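Local structure of esterase (Rhizomucor miehei, 4WY5) at residues A[185-190]-A[312-317]; A[253-258]-A[281-286]. The protein probably hydrolyses carboxylic esters, as a carboxylesterase of the alpha/beta hydrolase fold, and pairs with a second copy of itself. All coordinates share one frame; numbering follows the deposited sequence.

Contact 1. Residues A[185-190]-A[312-317]; sequences TQVLIY and VAHLRD
The last helix of an alpha/beta hydrolase fold, 302-319, packs here on one face of the central sheet, and its His-314 and Leu-315 meet Thr-185 and Val-187 of strand 185-189. Strand and helix segments run almost antiparallel, at 172°, with their axes 10.3 Å apart at the closest, so side chains alone bridge the gap. The one hydrogen bond across it goes from His-314 NE2 to Thr-185 OG1, 2.9 Å long. The hydroxyl oxygen sits at the edge of the imidazole, 9° out of the ring plane, and the two side chains approach from opposite directions. With CG of His-314 anti to the backbone N (chi1 165°), the ring reaches from the helix toward the strand and brings NE2 to the hydroxyl. Thr-185 OG1 is also hydrogen-bonded to Pro-253 O, just ahead of strand 254-259, so two partners grip this buried oxygen, which links the helix to strand 185-189 and to the entry of the next strand. In this fold helices cover both faces of a largely parallel sheet; strand 185-189 lies between strands 155-160 and 254-259, with helix 162-176 touching Gln-186 and Leu-188 on the other face. Beside the polar pair the packing is apolar. The side chains of Thr-185 and Leu-315 cross at about a right angle, CG2 of the threonine 4.1 Å from CD2 of the leucine. The same leucine methyl lies 4.4 Å from CG2 of Val-187. That valine branch also approaches the imidazole obliquely, 4.1 Å from His-314 CD2, because it stands anti to its own carbonyl carbon. Leu-315 further touches Ala-156 of strand 155-160, and Leu-255 of strand 254-259 packs against His-314.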
loop_
_atom_site.group_PDB
_atom_site.type_symbol
_atom_site.label_atom_id
_atom_site.label_comp_id
_atom_site.label_asym_id
_atom_site.label_seq_id
_atom_site.Cartn_x
_atom_site.Cartn_y
_atom_site.Cartn_z
ATOM N N THR A 185 -1.394 17.593 2.912
ATOM C CA THR A 185 -1.804 16.267 2.420
ATOM C C THR A 185 -3.104 15.801 3.117
ATOM O O THR A 185 -3.415 16.233 4.227
ATOM C CB THR A 185 -0.659 15.199 2.603
ATOM O OG1 THR A 185 -0.945 14.012 1.842
ATOM C CG2 THR A 185 -0.450 14.840 4.068
ATOM N N GLN A 186 -3.894 14.986 2.415
ATOM C CA GLN A 186 -5.104 14.374 2.966
ATOM C C GLN A 186 -4.952 12.835 2.955
ATOM O O GLN A 186 -4.585 12.253 1.926
ATOM C CB GLN A 186 -6.351 14.794 2.163
ATOM C CG GLN A 186 -6.256 14.596 0.616
ATOM C CD GLN A 186 -7.528 15.031 -0.160
ATOM O OE1 GLN A 186 -8.663 14.771 0.262
ATOM N NE2 GLN A 186 -7.327 15.695 -1.304
ATOM N N VAL A 187 -5.213 12.189 4.092
ATOM C CA VAL A 187 -5.141 10.724 4.208
ATOM C C VAL A 187 -6.550 10.163 4.436
ATOM O O VAL A 187 -7.206 10.479 5.442
ATOM C CB VAL A 187 -4.189 10.270 5.361
ATOM C CG1 VAL A 187 -4.184 8.753 5.498
ATOM C CG2 VAL A 187 -2.757 10.797 5.141
ATOM N N LEU A 188 -7.030 9.362 3.487
ATOM C CA LEU A 188 -8.440 8.964 3.453
ATOM C C LEU A 188 -8.590 7.445 3.585
ATOM O O LEU A 188 -8.331 6.716 2.628
ATOM C CB LEU A 188 -9.101 9.448 2.143
ATOM C CG LEU A 188 -8.772 10.875 1.636
ATOM C CD1 LEU A 188 -9.417 11.199 0.273
ATOM C CD2 LEU A 188 -9.116 11.983 2.651
ATOM N N ILE A 189 -9.016 6.970 4.758
ATOM C CA ILE A 189 -9.106 5.521 5.038
ATOM C C ILE A 189 -10.558 5.023 4.908
ATOM O O ILE A 189 -11.413 5.362 5.735
ATOM C CB ILE A 189 -8.540 5.183 6.459
ATOM C CG1 ILE A 189 -7.137 5.783 6.643
ATOM C CG2 ILE A 189 -8.456 3.685 6.706
ATOM C CD1 ILE A 189 -6.734 5.937 8.101
ATOM N N TYR A 190 -10.824 4.240 3.850
ATOM C CA TYR A 190 -12.184 3.809 3.444
ATOM C C TYR A 190 -13.315 4.865 3.644
ATOM O O TYR A 190 -14.208 4.672 4.469
ATOM C CB TYR A 190 -12.584 2.472 4.144
ATOM C CG TYR A 190 -12.127 2.239 5.594
ATOM C CD1 TYR A 190 -12.723 2.909 6.668
ATOM C CD2 TYR A 190 -11.138 1.296 5.887
ATOM C CE1 TYR A 190 -12.317 2.679 7.989
ATOM C CE2 TYR A 190 -10.724 1.052 7.217
ATOM C CZ TYR A 190 -11.315 1.750 8.261
ATOM O OH TYR A 190 -10.911 1.525 9.582
ATOM N N VAL A 312 2.606 6.194 7.952
ATOM C CA VAL A 312 3.725 6.875 8.603
ATOM C C VAL A 312 4.793 7.284 7.590
ATOM O O VAL A 312 5.313 8.401 7.651
ATOM C CB VAL A 312 4.352 5.990 9.718
ATOM C CG1 VAL A 312 5.721 6.512 10.160
ATOM C CG2 VAL A 312 3.402 5.905 10.913
ATOM N N ALA A 313 5.096 6.404 6.634
ATOM C CA ALA A 313 6.129 6.715 5.648
ATOM C C ALA A 313 5.695 7.822 4.673
ATOM O O ALA A 313 6.525 8.617 4.228
ATOM C CB ALA A 313 6.524 5.455 4.880
ATOM N N HIS A 314 4.395 7.880 4.367
ATOM C CA HIS A 314 3.835 8.919 3.494
ATOM C C HIS A 314 3.848 10.287 4.174
ATOM O O HIS A 314 4.167 11.306 3.544
ATOM C CB HIS A 314 2.390 8.571 3.082
ATOM C CG HIS A 314 1.642 9.726 2.493
ATOM N ND1 HIS A 314 1.738 10.082 1.164
ATOM C CD2 HIS A 314 0.794 10.621 3.063
ATOM C CE1 HIS A 314 0.976 11.144 0.938
ATOM N NE2 HIS A 314 0.392 11.489 2.072
ATOM N N LEU A 315 3.488 10.306 5.453
ATOM C CA LEU A 315 3.520 11.545 6.216
ATOM C C LEU A 315 4.945 12.099 6.333
ATOM O O LEU A 315 5.168 13.293 6.165
ATOM C CB LEU A 315 2.906 11.334 7.607
ATOM C CG LEU A 315 1.378 11.147 7.617
ATOM C CD1 LEU A 315 0.868 10.727 8.985
ATOM C CD2 LEU A 315 0.718 12.443 7.213
ATOM N N ARG A 316 5.918 11.230 6.574
ATOM C CA ARG A 316 7.295 11.689 6.740
ATOM C C ARG A 316 7.907 12.141 5.406
ATOM O O ARG A 316 8.742 13.044 5.375
ATOM C CB ARG A 316 8.122 10.589 7.422
ATOM C CG ARG A 316 7.664 10.368 8.898
ATOM C CD ARG A 316 8.434 9.268 9.661
ATOM N NE ARG A 316 9.876 9.511 9.691
ATOM C CZ ARG A 316 10.492 10.346 10.532
ATOM N NH1 ARG A 316 9.798 11.047 11.419
ATOM N NH2 ARG A 316 11.807 10.498 10.469
ATOM N N ASP A 317 7.429 11.576 4.304
ATOM C CA ASP A 317 7.827 12.023 2.960
ATOM C C ASP A 317 7.319 13.443 2.660
ATOM O O ASP A 317 8.049 14.273 2.109
ATOM C CB ASP A 317 7.312 11.031 1.904
ATOM C CG ASP A 317 7.760 11.382 0.483
ATOM O OD1 ASP A 317 8.801 10.863 0.015
ATOM O OD2 ASP A 317 7.047 12.171 -0.179
#

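Contact 2. Residues A[253-258]-A[281-286]; sequences PALLFT and DVAAVR. With SO4 (sulfate ion), chain C.
Strands 254-258 and 282-286 run parallel, their axes inclined by 9° and 4.8 Å apart at the closest, in a register that pairs Ala-254 with Val-282 and Thr-258 with Arg-286. Five backbone hydrogen bonds join them. Ala-254 N gives to Asp-281 O at 2.8 Å and Leu-256 N to Ala-283 O at 2.9 Å. In return Ala-283 N gives to Ala-254 O and Val-285 N to Leu-256 O. The last bond, Thr-258 N to Val-285 O, is the most bent, with 144° at the hydrogen. Together with helix 265-277 the strands form a beta-alpha-beta unit of the alpha/beta hydrolase fold; the helix covers the face carrying Val-282, Ala-284 and Thr-258. On the other face, Phe-257 and Val-285 point the same way, and CG2 of Val-285 approaches the ring obliquely, 3.7 Å from CD1. CG2 of Val-285 lies between its backbone N and carbonyl carbon, which turns it to the phenylalanine. Nearer the start of the strands, on this same face, Leu-255 CD1 rests 4.1 Å from Ala-283 CB. Helix 302-319 packs over Leu-255 and Phe-257, and Phe-306 of the second subunit touches Leu-255, Ala-283 and Val-285. Back on the helix 265-277 face, at the C-terminal end of the segments, Thr-258 CG2 lies alongside the arginine chain, 3.6 Å from Arg-286 CG. Arg-286 then bends at chi3 (-67°) and carries its guanidinium to a sulfate that probably came with the crystallisation solution: NH1 donates at 2.9 Å to O1, which approaches the guanidinium edge-on. The same anion is bound by Arg-286 NH1 of the second subunit, probably easing the closeness of the two like charges, while NE forms a salt bridge with Glu-269.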
loop_
_atom_site.group_PDB
_atom_site.type_symbol
_atom_site.label_atom_id
_atom_site.label_comp_id
_atom_site.label_asym_id
_atom_site.label_seq_id
_atom_site.Cartn_x
_atom_site.Cartn_y
_atom_site.Cartn_z
ATOM N N PRO A 253 -2.172 16.730 -2.189
ATOM C CA PRO A 253 -1.840 15.333 -2.529
ATOM C C PRO A 253 -2.539 14.328 -1.615
ATOM O O PRO A 253 -2.605 14.550 -0.405
ATOM C CB PRO A 253 -0.323 15.266 -2.333
ATOM C CG PRO A 253 0.151 16.670 -2.513
ATOM C CD PRO A 253 -0.961 17.552 -1.991
ATOM N N ALA A 254 -3.028 13.226 -2.180
ATOM C CA ALA A 254 -3.907 12.323 -1.448
ATOM C C ALA A 254 -3.303 10.945 -1.294
ATOM O O ALA A 254 -2.561 10.491 -2.163
ATOM C CB ALA A 254 -5.258 12.215 -2.160
ATOM N N LEU A 255 -3.611 10.291 -0.173
ATOM C CA LEU A 255 -3.339 8.858 0.017
ATOM C C LEU A 255 -4.663 8.193 0.366
ATOM O O LEU A 255 -5.311 8.587 1.336
ATOM C CB LEU A 255 -2.281 8.620 1.106
ATOM C CG LEU A 255 -1.993 7.173 1.540
ATOM C CD1 LEU A 255 -1.420 6.278 0.396
ATOM C CD2 LEU A 255 -1.087 7.135 2.769
ATOM N N LEU A 256 -5.108 7.235 -0.441
ATOM C CA LEU A 256 -6.416 6.616 -0.199
ATOM C C LEU A 256 -6.339 5.094 -0.036
ATOM O O LEU A 256 -5.683 4.411 -0.817
ATOM C CB LEU A 256 -7.380 6.984 -1.323
ATOM C CG LEU A 256 -8.864 6.657 -1.174
ATOM C CD1 LEU A 256 -9.646 7.625 -2.021
ATOM C CD2 LEU A 256 -9.177 5.250 -1.655
ATOM N N PHE A 257 -6.982 4.584 1.020
ATOM C CA PHE A 257 -7.092 3.138 1.257
ATOM C C PHE A 257 -8.524 2.703 1.056
ATOM O O PHE A 257 -9.459 3.405 1.477
ATOM C CB PHE A 257 -6.663 2.733 2.666
ATOM C CG PHE A 257 -5.202 2.995 2.977
ATOM C CD1 PHE A 257 -4.249 1.990 2.794
ATOM C CD2 PHE A 257 -4.791 4.232 3.446
ATOM C CE1 PHE A 257 -2.910 2.212 3.087
ATOM C CE2 PHE A 257 -3.448 4.468 3.745
ATOM C CZ PHE A 257 -2.504 3.455 3.563
ATOM N N THR A 258 -8.681 1.530 0.448
ATOM C CA THR A 258 -9.982 0.918 0.252
ATOM C C THR A 258 -9.922 -0.517 0.808
ATOM O O THR A 258 -8.842 -1.112 0.854
ATOM C CB THR A 258 -10.356 0.961 -1.239
ATOM O OG1 THR A 258 -11.553 1.724 -1.410
ATOM C CG2 THR A 258 -10.492 -0.411 -1.824
ATOM N N ASP A 281 -2.222 14.794 -7.238
ATOM C CA ASP A 281 -1.368 13.652 -6.906
ATOM C C ASP A 281 -2.079 12.636 -5.997
ATOM O O ASP A 281 -2.379 12.943 -4.846
ATOM C CB ASP A 281 -0.091 14.139 -6.221
ATOM C CG ASP A 281 1.045 14.393 -7.205
ATOM O OD1 ASP A 281 0.808 14.357 -8.434
ATOM O OD2 ASP A 281 2.183 14.628 -6.744
ATOM N N VAL A 282 -2.318 11.424 -6.503
ATOM C CA VAL A 282 -3.056 10.391 -5.761
ATOM C C VAL A 282 -2.337 9.033 -5.747
ATOM O O VAL A 282 -1.967 8.509 -6.802
ATOM C CB VAL A 282 -4.474 10.175 -6.353
ATOM C CG1 VAL A 282 -5.243 9.109 -5.569
ATOM C CG2 VAL A 282 -5.232 11.473 -6.353
ATOM N N ALA A 283 -2.106 8.499 -4.547
ATOM C CA ALA A 283 -1.698 7.108 -4.361
ATOM C C ALA A 283 -2.863 6.370 -3.714
ATOM O O ALA A 283 -3.255 6.695 -2.600
ATOM C CB ALA A 283 -0.436 6.999 -3.484
ATOM N N ALA A 284 -3.394 5.367 -4.405
ATOM C CA ALA A 284 -4.581 4.654 -3.952
ATOM C C ALA A 284 -4.357 3.150 -4.059
ATOM O O ALA A 284 -3.802 2.687 -5.058
ATOM C CB ALA A 284 -5.805 5.078 -4.787
ATOM N N VAL A 285 -4.751 2.398 -3.026
ATOM C CA VAL A 285 -4.623 0.933 -3.006
ATOM C C VAL A 285 -5.881 0.249 -2.458
ATOM O O VAL A 285 -6.558 0.811 -1.582
ATOM C CB VAL A 285 -3.407 0.447 -2.136
ATOM C CG1 VAL A 285 -2.083 0.821 -2.774
ATOM C CG2 VAL A 285 -3.488 0.987 -0.704
ATOM N N ARG A 286 -6.182 -0.948 -2.978
ATOM C CA ARG A 286 -7.196 -1.846 -2.407
ATOM C C ARG A 286 -6.497 -2.880 -1.515
ATOM O O ARG A 286 -5.591 -3.593 -1.983
ATOM C CB ARG A 286 -8.015 -2.570 -3.497
ATOM C CG ARG A 286 -9.089 -3.542 -2.946
ATOM C CD ARG A 286 -9.736 -4.428 -4.035
ATOM N NE ARG A 286 -10.528 -3.626 -4.962
ATOM C CZ ARG A 286 -11.305 -4.105 -5.926
ATOM N NH1 ARG A 286 -11.419 -5.414 -6.117
ATOM N NH2 ARG A 286 -11.989 -3.257 -6.693
HETATM S S SO4 C . -12.947 -6.686 -9.444
HETATM O O1 SO4 C . -13.226 -6.623 -8.003
HETATM O O2 SO4 C . -12.591 -5.339 -9.921
HETATM O O3 SO4 C . -11.825 -7.610 -9.632
HETATM O O4 SO4 C . -14.125 -7.187 -10.171
#

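The centres of contacts 1 and 2 lie about 9 Å apart, and both contacts use the same sheet, where strands 185-189, 254-259 and 282-287 follow one another in parallel. Along the chain, strand 185-189 comes first, both strands of contact 2 follow, and helix 302-319 returns last to close contact 1. The two contacts meet directly: Leu-188 N lies 2.9 Å from Leu-255 O, a probable hydrogen bond, and Gln-186 CG packs on Ala-254 CB. Both also touch the second subunit. Strand 282-287 is one of the two edge strands within its chain, yet Val-285 and Arg-286 pair antiparallel with a strand of that subunit, so the sheet continues through the dimer.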